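Local coordinates for 5'-deoxynucleotidase (Archaeoglobus fulgidus, PDB 1YNB), which probably catalyses the metal-dependent hydrolysis of 2'-deoxyribonucleoside 5'-phosphates to 2'-deoxyribonucleosides and phosphate, acting as a homodimer, at residues S26-L31 / S140-F145; K21-S26 / E37-H42; L128-V133 / R161-R166; V120-K125 / E150-A155. All blocks are in the same frame, centred on the assembly; numbering follows the deposited sequence.

Helix 117-135 ties the four contacts together. Interactions 3 and 4, with centres 13 Å apart, both join it to helix 154-166, while interactions 1 and 2 lean on it through W28 and R25, each packed on L128. Interaction 1 reaches interaction 2 through W28 NE1, 2.7 Å from E37 OE1, a probable hydrogen bond. H42 of interaction 2 and D124 on segment 120-125 of interaction 4 converge with H74 and D75 in a pattern consistent with the metal site of HD-domain hydrolases, though no metal is bound to them here; H42 NE2 and D124 OD2 lie 2.7 Å apart. Interactions 2 and 3 also touch the second subunit.

Interaction 1: residues S26-L31 / S140-F145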
loop_
_atom_site.group_PDB
_atom_site.type_symbol
_atom_site.label_atom_id
_atom_site.label_comp_id
_atom_site.label_asym_id
_atom_site.label_seq_id
_atom_site.Cartn_x
_atom_site.Cartn_y
_atom_site.Cartn_z
ATOM N N SER A 26 5.342 6.419 -16.609
ATOM C CA SER A 26 4.764 7.391 -17.553
ATOM C C SER A 26 3.776 7.004 -18.608
ATOM O O SER A 26 2.972 7.878 -19.021
ATOM C CB SER A 26 5.900 8.173 -18.240
ATOM O OG SER A 26 6.667 7.278 -19.042
ATOM N N GLY A 27 3.853 5.766 -19.077
ATOM C CA GLY A 27 2.966 5.259 -20.117
ATOM C C GLY A 27 1.509 5.360 -19.744
ATOM O O GLY A 27 0.632 5.526 -20.616
ATOM N N TRP A 28 1.222 5.264 -18.442
ATOM C CA TRP A 28 -0.159 5.367 -17.990
ATOM C C TRP A 28 -0.786 6.755 -18.011
ATOM O O TRP A 28 -2.011 6.860 -18.072
ATOM C CB TRP A 28 -0.309 4.897 -16.565
ATOM C CG TRP A 28 0.291 3.519 -16.298
ATOM C CD1 TRP A 28 1.336 3.251 -15.463
ATOM C CD2 TRP A 28 -0.125 2.271 -16.861
ATOM N NE1 TRP A 28 1.607 1.888 -15.467
ATOM C CE2 TRP A 28 0.721 1.265 -16.322
ATOM C CE3 TRP A 28 -1.124 1.891 -17.779
ATOM C CZ2 TRP A 28 0.592 -0.073 -16.669
ATOM C CZ3 TRP A 28 -1.250 0.555 -18.134
ATOM C CH2 TRP A 28 -0.393 -0.421 -17.573
ATOM N N LEU A 29 0.029 7.790 -17.900
ATOM C CA LEU A 29 -0.475 9.146 -17.835
ATOM C C LEU A 29 -1.331 9.546 -19.028
ATOM O O LEU A 29 -2.323 10.242 -18.843
ATOM C CB LEU A 29 0.674 10.137 -17.704
ATOM C CG LEU A 29 1.538 9.919 -16.443
ATOM C CD1 LEU A 29 2.833 10.702 -16.601
ATOM C CD2 LEU A 29 0.767 10.334 -15.209
ATOM N N LYS A 30 -0.936 9.128 -20.233
ATOM C CA LYS A 30 -1.719 9.503 -21.410
ATOM C C LYS A 30 -3.073 8.815 -21.449
ATOM O O LYS A 30 -3.981 9.258 -22.196
ATOM C CB LYS A 30 -0.930 9.246 -22.698
ATOM C CG LYS A 30 -0.657 7.815 -22.992
ATOM C CD LYS A 30 0.264 7.726 -24.215
ATOM C CE LYS A 30 0.638 6.282 -24.527
ATOM N NZ LYS A 30 1.316 5.585 -23.357
ATOM N N LEU A 31 -3.249 7.754 -20.660
ATOM C CA LEU A 31 -4.537 7.080 -20.597
ATOM C C LEU A 31 -5.459 7.788 -19.619
ATOM O O LEU A 31 -6.595 7.348 -19.423
ATOM C CB LEU A 31 -4.392 5.636 -20.145
ATOM C CG LEU A 31 -4.074 4.584 -21.194
ATOM C CD1 LEU A 31 -2.791 4.958 -21.875
ATOM C CD2 LEU A 31 -3.973 3.192 -20.537
ATOM N N SER A 140 -10.582 1.063 -19.997
ATOM C CA SER A 140 -10.552 -0.124 -20.822
ATOM C C SER A 140 -9.302 -0.340 -21.622
ATOM O O SER A 140 -8.820 -1.462 -21.695
ATOM C CB SER A 140 -11.745 -0.133 -21.785
ATOM O OG SER A 140 -12.927 -0.304 -21.013
ATOM N N TYR A 141 -8.799 0.737 -22.222
ATOM C CA TYR A 141 -7.640 0.662 -23.099
ATOM C C TYR A 141 -6.378 0.154 -22.384
ATOM O O TYR A 141 -5.464 -0.342 -23.030
ATOM C CB TYR A 141 -7.360 2.027 -23.709
ATOM C CG TYR A 141 -6.363 1.972 -24.849
ATOM C CD1 TYR A 141 -6.766 1.588 -26.129
ATOM C CD2 TYR A 141 -5.024 2.320 -24.652
ATOM C CE1 TYR A 141 -5.858 1.558 -27.195
ATOM C CE2 TYR A 141 -4.112 2.295 -25.700
ATOM C CZ TYR A 141 -4.543 1.915 -26.970
ATOM O OH TYR A 141 -3.661 1.899 -28.023
ATOM N N ALA A 142 -6.343 0.280 -21.064
ATOM C CA ALA A 142 -5.161 -0.203 -20.310
ATOM C C ALA A 142 -4.840 -1.653 -20.666
ATOM O O ALA A 142 -3.692 -2.065 -20.562
ATOM C CB ALA A 142 -5.410 -0.095 -18.818
ATOM N N ILE A 143 -5.841 -2.430 -21.067
ATOM C CA ILE A 143 -5.635 -3.839 -21.392
ATOM C C ILE A 143 -4.651 -4.048 -22.539
ATOM O O ILE A 143 -4.105 -5.142 -22.672
ATOM C CB ILE A 143 -6.986 -4.589 -21.716
ATOM C CG1 ILE A 143 -6.786 -6.107 -21.608
ATOM C CG2 ILE A 143 -7.505 -4.245 -23.128
ATOM C CD1 ILE A 143 -6.593 -6.575 -20.167
ATOM N N ARG A 144 -4.412 -3.019 -23.348
ATOM C CA ARG A 144 -3.495 -3.180 -24.465
ATOM C C ARG A 144 -2.073 -3.417 -23.971
ATOM O O ARG A 144 -1.272 -4.044 -24.679
ATOM C CB ARG A 144 -3.484 -1.945 -25.375
ATOM C CG ARG A 144 -4.767 -1.686 -26.153
ATOM C CD ARG A 144 -5.235 -2.922 -26.904
ATOM N NE ARG A 144 -6.241 -2.613 -27.920
ATOM C CZ ARG A 144 -7.378 -1.954 -27.700
ATOM N NH1 ARG A 144 -7.688 -1.518 -26.480
ATOM N NH2 ARG A 144 -8.207 -1.714 -28.719
ATOM N N PHE A 145 -1.740 -2.877 -22.801
ATOM C CA PHE A 145 -0.392 -3.079 -22.255
ATOM C C PHE A 145 -0.190 -4.539 -21.827
ATOM O O PHE A 145 0.933 -4.946 -21.518
ATOM C CB PHE A 145 -0.132 -2.145 -21.049
ATOM C CG PHE A 145 0.035 -0.677 -21.405
ATOM C CD1 PHE A 145 1.312 -0.116 -21.558
ATOM C CD2 PHE A 145 -1.076 0.159 -21.515
ATOM C CE1 PHE A 145 1.481 1.257 -21.802
ATOM C CE2 PHE A 145 -0.920 1.532 -21.760
ATOM C CZ PHE A 145 0.359 2.083 -21.900
#
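W28 and F145 form the aromatic part of this contact. The six-membered ring of W28 and the ring of F145 have centroids 4.5 Å apart and planes at 46°, an oblique pairing of the two rings. W28 CZ3 makes the nearest approach, 3.4 Å from F145 CD2, and comes over one face of the phenylalanine ring near its rim.

Aliphatic contacts fill in around this pair. L31 CG stands beside its backbone N (chi1 -85°), and from there the side chain reaches the edge of F145, with CD1 in the ring plane and CD2 3.7 Å from F145 CE2. The same L31 CD2 rests 3.6 Å from A142 CA, and L31 CG meets the edge of the Y141 ring.

The polar element lies within 26-31: K30 NZ donates to G27 O at 2.8 Å, in the carbonyl plane and on a lone pair. This sets the ammonium at the F145 ring edge rather than over its face.

The contact joins the loop between helices 8-18 and 39-56 to the loop between helices 117-135 and 154-166. W28 anchors it on helix 117-135, packing on Q131 and meeting Y135 edge-to-face.

Interaction 2: residues K21-S26 / E37-H42; sequences KLTPRS and ESVAEH
The guanidinium of R25 lies flat on the imidazole of H42, centres 3.4 Å apart and planes at 3°, with R25 CZ over the middle of the ring. At the guanidinium edge, and in its plane, sits E37 OE1. H42 is the first histidine of the probable HD-domain H...HD...D motif, so the stack backs directly onto the likely metal site. A hydrogen bond from H42 ND1 to E127 helps fix the imidazole.

R25 gets to this position by bending at chi2 (-87°) and again at chi3. Its NE then makes a salt bridge with E37 OE1 at 2.9 Å. The guanidinium and carboxylate planes are 87° apart; NE meets OE1 from above the carboxylate plane, while OE1 stays in the guanidinium plane. A water accepts from R25 NH2 and donates to the same E37 OE1, for which W28 NE1 is a further donor.

The backbones form a single beta bridge at P24 and S38. V39 N donates to T23 O at 2.8 Å, and R25 N to E37 O at 3.0 Å. Just there helix 39-56 begins with a capping box: S38 OG accepts from E41 N at 3.2 Å, while S38 N donates to E41 OE1 at 2.9 Å. E41 of the second subunit bonds to S38 OG, and both E127 and E37 of that subunit pair with K21. Beside the bridge, the T23 and V39 side chains lie alongside each other, and T23 CG2 touches V39 CG2 at 3.6 Å.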
loop_
_atom_site.group_PDB
_atom_site.type_symbol
_atom_site.label_atom_id
_atom_site.label_comp_id
_atom_site.label_asym_id
_atom_site.label_seq_id
_atom_site.Cartn_x
_atom_site.Cartn_y
_atom_site.Cartn_z
ATOM N N LYS A 21 10.282 6.560 -5.975
ATOM C CA LYS A 21 8.927 6.483 -5.399
ATOM C C LYS A 21 8.189 7.731 -5.914
ATOM O O LYS A 21 6.975 7.837 -5.772
ATOM C CB LYS A 21 8.886 6.621 -3.876
ATOM C CG LYS A 21 9.844 5.728 -3.070
ATOM C CD LYS A 21 9.560 5.934 -1.542
ATOM C CE LYS A 21 10.399 4.993 -0.645
ATOM N NZ LYS A 21 10.129 5.302 0.801
ATOM N N LEU A 22 8.943 8.659 -6.483
ATOM C CA LEU A 22 8.405 9.926 -6.957
ATOM C C LEU A 22 8.512 10.028 -8.484
ATOM O O LEU A 22 8.414 11.107 -9.033
ATOM C CB LEU A 22 9.215 11.069 -6.342
ATOM C CG LEU A 22 9.343 11.026 -4.816
ATOM C CD1 LEU A 22 10.415 12.017 -4.313
ATOM C CD2 LEU A 22 7.970 11.298 -4.235
ATOM N N THR A 23 8.785 8.915 -9.161
ATOM C CA THR A 23 8.889 8.915 -10.617
ATOM C C THR A 23 7.703 8.087 -11.153
ATOM O O THR A 23 7.634 6.872 -10.969
ATOM C CB THR A 23 10.218 8.238 -11.081
ATOM O OG1 THR A 23 11.338 8.953 -10.547
ATOM C CG2 THR A 23 10.303 8.229 -12.581
ATOM N N PRO A 24 6.738 8.734 -11.821
ATOM C CA PRO A 24 5.630 7.916 -12.317
ATOM C C PRO A 24 6.012 6.971 -13.448
ATOM O O PRO A 24 6.954 7.252 -14.206
ATOM C CB PRO A 24 4.599 8.964 -12.803
ATOM C CG PRO A 24 5.434 10.079 -13.216
ATOM C CD PRO A 24 6.566 10.162 -12.167
ATOM N N ARG A 25 5.290 5.853 -13.544
ATOM C CA ARG A 25 5.420 4.936 -14.671
ATOM C C ARG A 25 4.606 5.762 -15.708
ATOM O O ARG A 25 3.384 5.786 -15.683
ATOM C CB ARG A 25 4.770 3.614 -14.313
ATOM C CG ARG A 25 5.790 2.789 -13.419
ATOM C CD ARG A 25 6.722 1.976 -14.384
ATOM N NE ARG A 25 5.980 0.853 -14.930
ATOM C CZ ARG A 25 6.493 0.022 -15.850
ATOM N NH1 ARG A 25 7.732 0.246 -16.282
ATOM N NH2 ARG A 25 5.795 -0.989 -16.329
ATOM N N SER A 26 5.342 6.419 -16.609
ATOM C CA SER A 26 4.764 7.391 -17.553
ATOM C C SER A 26 3.776 7.004 -18.608
ATOM O O SER A 26 2.972 7.878 -19.021
ATOM C CB SER A 26 5.900 8.173 -18.240
ATOM O OG SER A 26 6.667 7.278 -19.042
ATOM N N GLU A 37 1.000 4.032 -10.745
ATOM C CA GLU A 37 2.084 3.399 -9.972
ATOM C C GLU A 37 3.394 4.169 -10.236
ATOM O O GLU A 37 3.576 4.807 -11.295
ATOM C CB GLU A 37 2.246 1.946 -10.445
ATOM C CG GLU A 37 2.197 1.782 -11.969
ATOM C CD GLU A 37 3.178 0.721 -12.498
ATOM O OE1 GLU A 37 3.346 0.652 -13.735
ATOM O OE2 GLU A 37 3.742 -0.044 -11.663
ATOM N N SER A 38 4.332 4.090 -9.294
ATOM C CA SER A 38 5.632 4.749 -9.427
ATOM C C SER A 38 6.597 3.671 -9.986
ATOM O O SER A 38 6.276 2.468 -9.988
ATOM C CB SER A 38 6.151 5.243 -8.054
ATOM O OG SER A 38 6.367 4.143 -7.181
ATOM N N VAL A 39 7.745 4.105 -10.468
ATOM C CA VAL A 39 8.736 3.138 -10.978
ATOM C C VAL A 39 9.115 2.181 -9.817
ATOM O O VAL A 39 9.214 0.968 -10.002
ATOM C CB VAL A 39 9.957 3.885 -11.499
ATOM C CG1 VAL A 39 11.087 2.858 -11.866
ATOM C CG2 VAL A 39 9.556 4.662 -12.754
ATOM N N ALA A 40 9.321 2.738 -8.629
ATOM C CA ALA A 40 9.555 1.926 -7.415
ATOM C C ALA A 40 8.514 0.795 -7.232
ATOM O O ALA A 40 8.879 -0.361 -6.927
ATOM C CB ALA A 40 9.541 2.854 -6.155
ATOM N N GLU A 41 7.209 1.104 -7.366
ATOM C CA GLU A 41 6.183 0.084 -7.224
ATOM C C GLU A 41 6.260 -0.990 -8.327
ATOM O O GLU A 41 6.033 -2.178 -8.068
ATOM C CB GLU A 41 4.799 0.755 -7.195
ATOM C CG GLU A 41 4.614 1.537 -5.869
ATOM C CD GLU A 41 3.427 2.491 -5.891
ATOM O OE1 GLU A 41 3.052 2.944 -6.998
ATOM O OE2 GLU A 41 2.902 2.804 -4.802
ATOM N N HIS A 42 6.541 -0.564 -9.567
ATOM C CA HIS A 42 6.715 -1.519 -10.677
ATOM C C HIS A 42 7.892 -2.501 -10.326
ATOM O O HIS A 42 7.740 -3.707 -10.450
ATOM C CB HIS A 42 7.061 -0.756 -11.972
ATOM C CG HIS A 42 7.623 -1.616 -13.062
ATOM N ND1 HIS A 42 6.935 -2.673 -13.603
ATOM C CD2 HIS A 42 8.822 -1.575 -13.700
ATOM C CE1 HIS A 42 7.679 -3.253 -14.536
ATOM N NE2 HIS A 42 8.826 -2.605 -14.616
HETATM O O HOH W 1 3.469 -1.770 -14.785
#

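Interaction 3: residues L128-V133 / R161-R166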
loop_
_atom_site.group_PDB
_atom_site.type_symbol
_atom_site.label_atom_id
_atom_site.label_comp_id
_atom_site.label_asym_id
_atom_site.label_seq_id
_atom_site.Cartn_x
_atom_site.Cartn_y
_atom_site.Cartn_z
ATOM N N LEU A 128 3.965 -5.497 -16.005
ATOM C CA LEU A 128 3.196 -4.553 -16.840
ATOM C C LEU A 128 1.867 -5.162 -17.258
ATOM O O LEU A 128 0.820 -4.492 -17.179
ATOM C CB LEU A 128 4.006 -4.169 -18.094
ATOM C CG LEU A 128 3.285 -3.329 -19.163
ATOM C CD1 LEU A 128 2.947 -1.924 -18.635
ATOM C CD2 LEU A 128 4.226 -3.196 -20.306
ATOM N N ALA A 129 1.864 -6.425 -17.699
ATOM C CA ALA A 129 0.609 -7.072 -18.094
ATOM C C ALA A 129 -0.356 -7.156 -16.897
ATOM O O ALA A 129 -1.550 -6.902 -17.034
ATOM C CB ALA A 129 0.872 -8.506 -18.676
ATOM N N PHE A 130 0.138 -7.528 -15.714
ATOM C CA PHE A 130 -0.753 -7.579 -14.546
ATOM C C PHE A 130 -1.335 -6.173 -14.246
ATOM O O PHE A 130 -2.535 -6.051 -13.944
ATOM C CB PHE A 130 0.001 -8.037 -13.274
ATOM C CG PHE A 130 -0.069 -9.517 -13.052
ATOM C CD1 PHE A 130 0.778 -10.378 -13.755
ATOM C CD2 PHE A 130 -0.982 -10.044 -12.152
ATOM C CE1 PHE A 130 0.702 -11.783 -13.536
ATOM C CE2 PHE A 130 -1.078 -11.403 -11.921
ATOM C CZ PHE A 130 -0.222 -12.295 -12.619
ATOM N N GLN A 131 -0.488 -5.150 -14.343
ATOM C CA GLN A 131 -0.914 -3.779 -14.032
ATOM C C GLN A 131 -1.894 -3.295 -15.120
ATOM O O GLN A 131 -2.820 -2.513 -14.840
ATOM C CB GLN A 131 0.280 -2.838 -13.921
ATOM C CG GLN A 131 -0.113 -1.418 -13.424
ATOM C CD GLN A 131 -0.818 -1.403 -12.061
ATOM O OE1 GLN A 131 -0.170 -1.558 -11.014
ATOM N NE2 GLN A 131 -2.147 -1.196 -12.065
ATOM N N GLY A 132 -1.708 -3.805 -16.326
ATOM C CA GLY A 132 -2.611 -3.470 -17.436
ATOM C C GLY A 132 -4.010 -4.045 -17.181
ATOM O O GLY A 132 -5.039 -3.366 -17.395
ATOM N N VAL A 133 -4.066 -5.305 -16.741
ATOM C CA VAL A 133 -5.330 -5.960 -16.419
ATOM C C VAL A 133 -5.977 -5.231 -15.246
ATOM O O VAL A 133 -7.202 -5.024 -15.264
ATOM C CB VAL A 133 -5.121 -7.439 -16.056
ATOM C CG1 VAL A 133 -6.370 -8.051 -15.418
ATOM C CG2 VAL A 133 -4.809 -8.224 -17.343
ATOM N N ARG A 161 -0.635 -16.730 -19.499
ATOM C CA ARG A 161 -1.825 -17.366 -20.058
ATOM C C ARG A 161 -2.975 -17.364 -19.052
ATOM O O ARG A 161 -4.116 -17.059 -19.407
ATOM C CB ARG A 161 -1.519 -18.817 -20.512
ATOM C CG ARG A 161 -2.766 -19.502 -21.088
ATOM C CD ARG A 161 -2.523 -20.893 -21.604
ATOM N NE ARG A 161 -3.736 -21.435 -22.222
ATOM C CZ ARG A 161 -3.870 -22.705 -22.609
ATOM N NH1 ARG A 161 -2.866 -23.560 -22.445
ATOM N NH2 ARG A 161 -4.996 -23.126 -23.175
ATOM N N VAL A 162 -2.688 -17.712 -17.793
ATOM C CA VAL A 162 -3.737 -17.731 -16.781
ATOM C C VAL A 162 -4.197 -16.302 -16.445
ATOM O O VAL A 162 -5.392 -16.084 -16.242
ATOM C CB VAL A 162 -3.276 -18.492 -15.497
ATOM C CG1 VAL A 162 -4.335 -18.403 -14.384
ATOM C CG2 VAL A 162 -3.066 -19.967 -15.867
ATOM N N LEU A 163 -3.259 -15.349 -16.400
ATOM C CA LEU A 163 -3.592 -13.939 -16.123
ATOM C C LEU A 163 -4.668 -13.501 -17.122
ATOM O O LEU A 163 -5.675 -12.887 -16.744
ATOM C CB LEU A 163 -2.383 -13.034 -16.364
ATOM C CG LEU A 163 -2.155 -11.600 -15.833
ATOM C CD1 LEU A 163 -1.600 -10.713 -16.962
ATOM C CD2 LEU A 163 -3.359 -11.035 -15.101
ATOM N N MET A 164 -4.416 -13.779 -18.399
ATOM C CA MET A 164 -5.350 -13.360 -19.448
ATOM C C MET A 164 -6.606 -14.212 -19.579
ATOM O O MET A 164 -7.623 -13.740 -20.120
ATOM C CB MET A 164 -4.605 -13.246 -20.787
ATOM C CG MET A 164 -3.383 -12.260 -20.774
ATOM S SD MET A 164 -3.824 -10.550 -20.289
ATOM C CE MET A 164 -4.416 -9.890 -21.941
ATOM N N GLU A 165 -6.562 -15.460 -19.105
ATOM C CA GLU A 165 -7.753 -16.305 -19.140
ATOM C C GLU A 165 -8.713 -15.765 -18.086
ATOM O O GLU A 165 -9.911 -15.654 -18.324
ATOM C CB GLU A 165 -7.440 -17.748 -18.755
ATOM C CG GLU A 165 -6.670 -18.529 -19.793
ATOM C CD GLU A 165 -6.491 -19.978 -19.367
ATOM O OE1 GLU A 165 -5.929 -20.229 -18.261
ATOM O OE2 GLU A 165 -6.929 -20.860 -20.141
ATOM N N ARG A 166 -8.162 -15.420 -16.922
ATOM C CA ARG A 166 -8.972 -14.944 -15.813
ATOM C C ARG A 166 -9.387 -13.480 -15.896
ATOM O O ARG A 166 -10.545 -13.164 -15.598
ATOM C CB ARG A 166 -8.227 -15.121 -14.472
ATOM C CG ARG A 166 -7.863 -16.552 -14.085
ATOM C CD ARG A 166 -7.128 -16.602 -12.702
ATOM N NE ARG A 166 -7.954 -16.135 -11.571
ATOM C CZ ARG A 166 -7.861 -14.934 -10.988
ATOM N NH1 ARG A 166 -6.969 -14.053 -11.412
ATOM N NH2 ARG A 166 -8.688 -14.607 -9.980
#
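L163 drives its branched end into a patch formed by A129, F130 and V133, and this is where the contact is tight. Its CG sits over the middle of the F130 ring, 3.7 Å from the centroid and 11° off the ring normal, a CH-pi contact. The two methyls divide the rest of the patch between them: L163 CD1 presses on A129 CB at 3.7 Å, while L163 CD2 lies against V133 CG2 at 3.9 Å and also reaches the F130 ring. The L163 torsion chi1 of -161° puts CG opposite the backbone N, and from there it lies over the F130 ring. All four of these residues are buried. H15 of the second subunit meets the F130 ring edge-to-face and also packs on L163, so the dimer interface runs on directly from this cluster.

M164 touches more lightly. Its chain bends at chi2 and chi3 to bring SD to V133 CG2, and it remains partly exposed. Beyond it, R161 and E165 occupy the solvent side of helix 154-166, where R161 NE and E165 OE2 are 3.9 Å apart. That is a long ion pair in which no N-H points at the oxygen, so only the charges attract.

The two segments run almost parallel, their axes 10.6 Å apart and their directions differing by 7°. Because the two helices run the same way, the chain must come back along their length, which it does in the connection 136-153. The result is an apolar, near-parallel helix pair within an all-helical HD-domain protein, built around one leucine laid on a phenylalanine face.

Interaction 4: residues V120-K125 / E150-A155; sequences VSDADK and ELKTDA
D122 OD2 is gripped twice by T153. T153 N donates at 2.7 Å to the syn lone pair of D122 OD2, and T153 OG1 donates to the same oxygen at 2.7 Å, arriving nearly along the C-O axis. The other carboxylate oxygen is used as well: K152 N donates over 2.7 Å to the syn lone pair of D122 OD1, nearly straight at 171°. Two successive backbone N-H groups and a hydroxyl therefore hold the carboxylate, which fixes its rotation.

T153 is the N-cap of helix 154-166, and its OG1 also accepts from A156 N. The torsion that permits both roles, chi1 74°, places OG1 between the backbone N and the carbonyl carbon. It also brings T153 CG2 to 3.1 Å from D122 OD2, a tight approach.

Around this polar centre the packing is mixed. L151 CD2 lies 3.6 Å from D122 O and also touches K125 CB, and the L151 side chain also packs on A156, K157 and Y160 of helix 154-166. K125 stretches out along the connection toward E150 O, but its NZ refines so close to that oxygen that the exact distance is doubtful. K152, likewise extended, runs past the D122 carboxylate and ends with NZ near S121 OG.

Helix 117-135 is thus pinned to the start of helix 154-166. D122 is buried and probably kept ionised, its negative charge stabilised by two backbone N-H groups, the T153 hydroxyl and probably the nearby N-terminal end of helix 154-166.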
loop_
_atom_site.group_PDB
_atom_site.type_symbol
_atom_site.label_atom_id
_atom_site.label_comp_id
_atom_site.label_asym_id
_atom_site.label_seq_id
_atom_site.Cartn_x
_atom_site.Cartn_y
_atom_site.Cartn_z
ATOM N N VAL A 120 14.509 -11.312 -15.293
ATOM C CA VAL A 120 14.241 -9.902 -15.059
ATOM C C VAL A 120 13.422 -9.356 -16.218
ATOM O O VAL A 120 12.429 -8.640 -16.015
ATOM C CB VAL A 120 15.551 -9.091 -14.921
ATOM C CG1 VAL A 120 15.241 -7.591 -14.704
ATOM C CG2 VAL A 120 16.349 -9.617 -13.719
ATOM N N SER A 121 13.833 -9.703 -17.432
ATOM C CA SER A 121 13.150 -9.235 -18.635
ATOM C C SER A 121 11.693 -9.696 -18.672
ATOM O O SER A 121 10.801 -8.890 -18.944
ATOM C CB SER A 121 13.871 -9.747 -19.894
ATOM O OG SER A 121 13.306 -9.164 -21.060
ATOM N N ASP A 122 11.458 -10.982 -18.419
ATOM C CA ASP A 122 10.108 -11.529 -18.417
ATOM C C ASP A 122 9.278 -10.923 -17.264
ATOM O O ASP A 122 8.071 -10.648 -17.421
ATOM C CB ASP A 122 10.120 -13.043 -18.223
ATOM C CG ASP A 122 10.209 -13.832 -19.553
ATOM O OD1 ASP A 122 10.348 -13.241 -20.654
ATOM O OD2 ASP A 122 10.129 -15.060 -19.465
ATOM N N ALA A 123 9.915 -10.743 -16.113
ATOM C CA ALA A 123 9.193 -10.193 -14.942
ATOM C C ALA A 123 8.724 -8.757 -15.176
ATOM O O ALA A 123 7.630 -8.389 -14.723
ATOM C CB ALA A 123 10.091 -10.272 -13.665
ATOM N N ASP A 124 9.554 -7.961 -15.846
ATOM C CA ASP A 124 9.286 -6.557 -16.189
ATOM C C ASP A 124 8.013 -6.550 -17.039
ATOM O O ASP A 124 7.046 -5.833 -16.742
ATOM C CB ASP A 124 10.472 -6.009 -17.004
ATOM C CG ASP A 124 10.233 -4.606 -17.548
ATOM O OD1 ASP A 124 10.817 -4.275 -18.600
ATOM O OD2 ASP A 124 9.483 -3.807 -16.928
ATOM N N LYS A 125 8.003 -7.353 -18.091
ATOM C CA LYS A 125 6.818 -7.433 -18.978
ATOM C C LYS A 125 5.580 -8.055 -18.317
ATOM O O LYS A 125 4.441 -7.641 -18.567
ATOM C CB LYS A 125 7.176 -8.250 -20.228
ATOM C CG LYS A 125 8.273 -7.628 -21.048
ATOM C CD LYS A 125 8.499 -8.523 -22.267
ATOM C CE LYS A 125 9.910 -8.442 -22.804
ATOM N NZ LYS A 125 10.131 -9.695 -23.610
ATOM N N GLU A 150 5.489 -10.480 -25.488
ATOM C CA GLU A 150 6.476 -11.469 -25.892
ATOM C C GLU A 150 7.324 -11.860 -24.686
ATOM O O GLU A 150 8.203 -11.114 -24.284
ATOM C CB GLU A 150 7.386 -10.880 -26.970
ATOM C CG GLU A 150 6.678 -10.229 -28.157
ATOM C CD GLU A 150 5.863 -11.214 -28.992
ATOM O OE1 GLU A 150 5.712 -10.973 -30.212
ATOM O OE2 GLU A 150 5.362 -12.218 -28.433
ATOM N N LEU A 151 7.045 -13.020 -24.111
ATOM C CA LEU A 151 7.794 -13.504 -22.963
ATOM C C LEU A 151 8.725 -14.575 -23.495
ATOM O O LEU A 151 8.432 -15.176 -24.526
ATOM C CB LEU A 151 6.839 -14.095 -21.931
ATOM C CG LEU A 151 5.872 -13.037 -21.357
ATOM C CD1 LEU A 151 4.732 -13.718 -20.621
ATOM C CD2 LEU A 151 6.632 -12.074 -20.447
ATOM N N LYS A 152 9.829 -14.823 -22.789
ATOM C CA LYS A 152 10.804 -15.818 -23.224
ATOM C C LYS A 152 10.715 -17.133 -22.473
ATOM O O LYS A 152 10.895 -18.196 -23.084
ATOM C CB LYS A 152 12.228 -15.279 -23.066
ATOM C CG LYS A 152 12.553 -13.960 -23.760
ATOM C CD LYS A 152 13.962 -13.526 -23.338
ATOM C CE LYS A 152 14.213 -12.019 -23.484
ATOM N NZ LYS A 152 15.367 -11.537 -22.632
ATOM N N THR A 153 10.443 -17.094 -21.169
ATOM C CA THR A 153 10.394 -18.331 -20.388
ATOM C C THR A 153 9.053 -19.037 -20.347
ATOM O O THR A 153 8.002 -18.407 -20.449
ATOM C CB THR A 153 10.869 -18.119 -18.930
ATOM O OG1 THR A 153 9.865 -17.411 -18.173
ATOM C CG2 THR A 153 12.157 -17.323 -18.919
ATOM N N ASP A 154 9.086 -20.362 -20.214
ATOM C CA ASP A 154 7.857 -21.129 -20.166
ATOM C C ASP A 154 7.067 -20.786 -18.909
ATOM O O ASP A 154 5.841 -20.866 -18.903
ATOM C CB ASP A 154 8.139 -22.632 -20.157
ATOM C CG ASP A 154 8.589 -23.162 -21.527
ATOM O OD1 ASP A 154 8.475 -22.447 -22.557
ATOM O OD2 ASP A 154 9.055 -24.323 -21.546
ATOM N N ALA A 155 7.775 -20.458 -17.829
ATOM C CA ALA A 155 7.106 -20.127 -16.577
ATOM C C ALA A 155 6.308 -18.823 -16.744
ATOM O O ALA A 155 5.181 -18.715 -16.274
ATOM C CB ALA A 155 8.134 -19.959 -15.459
#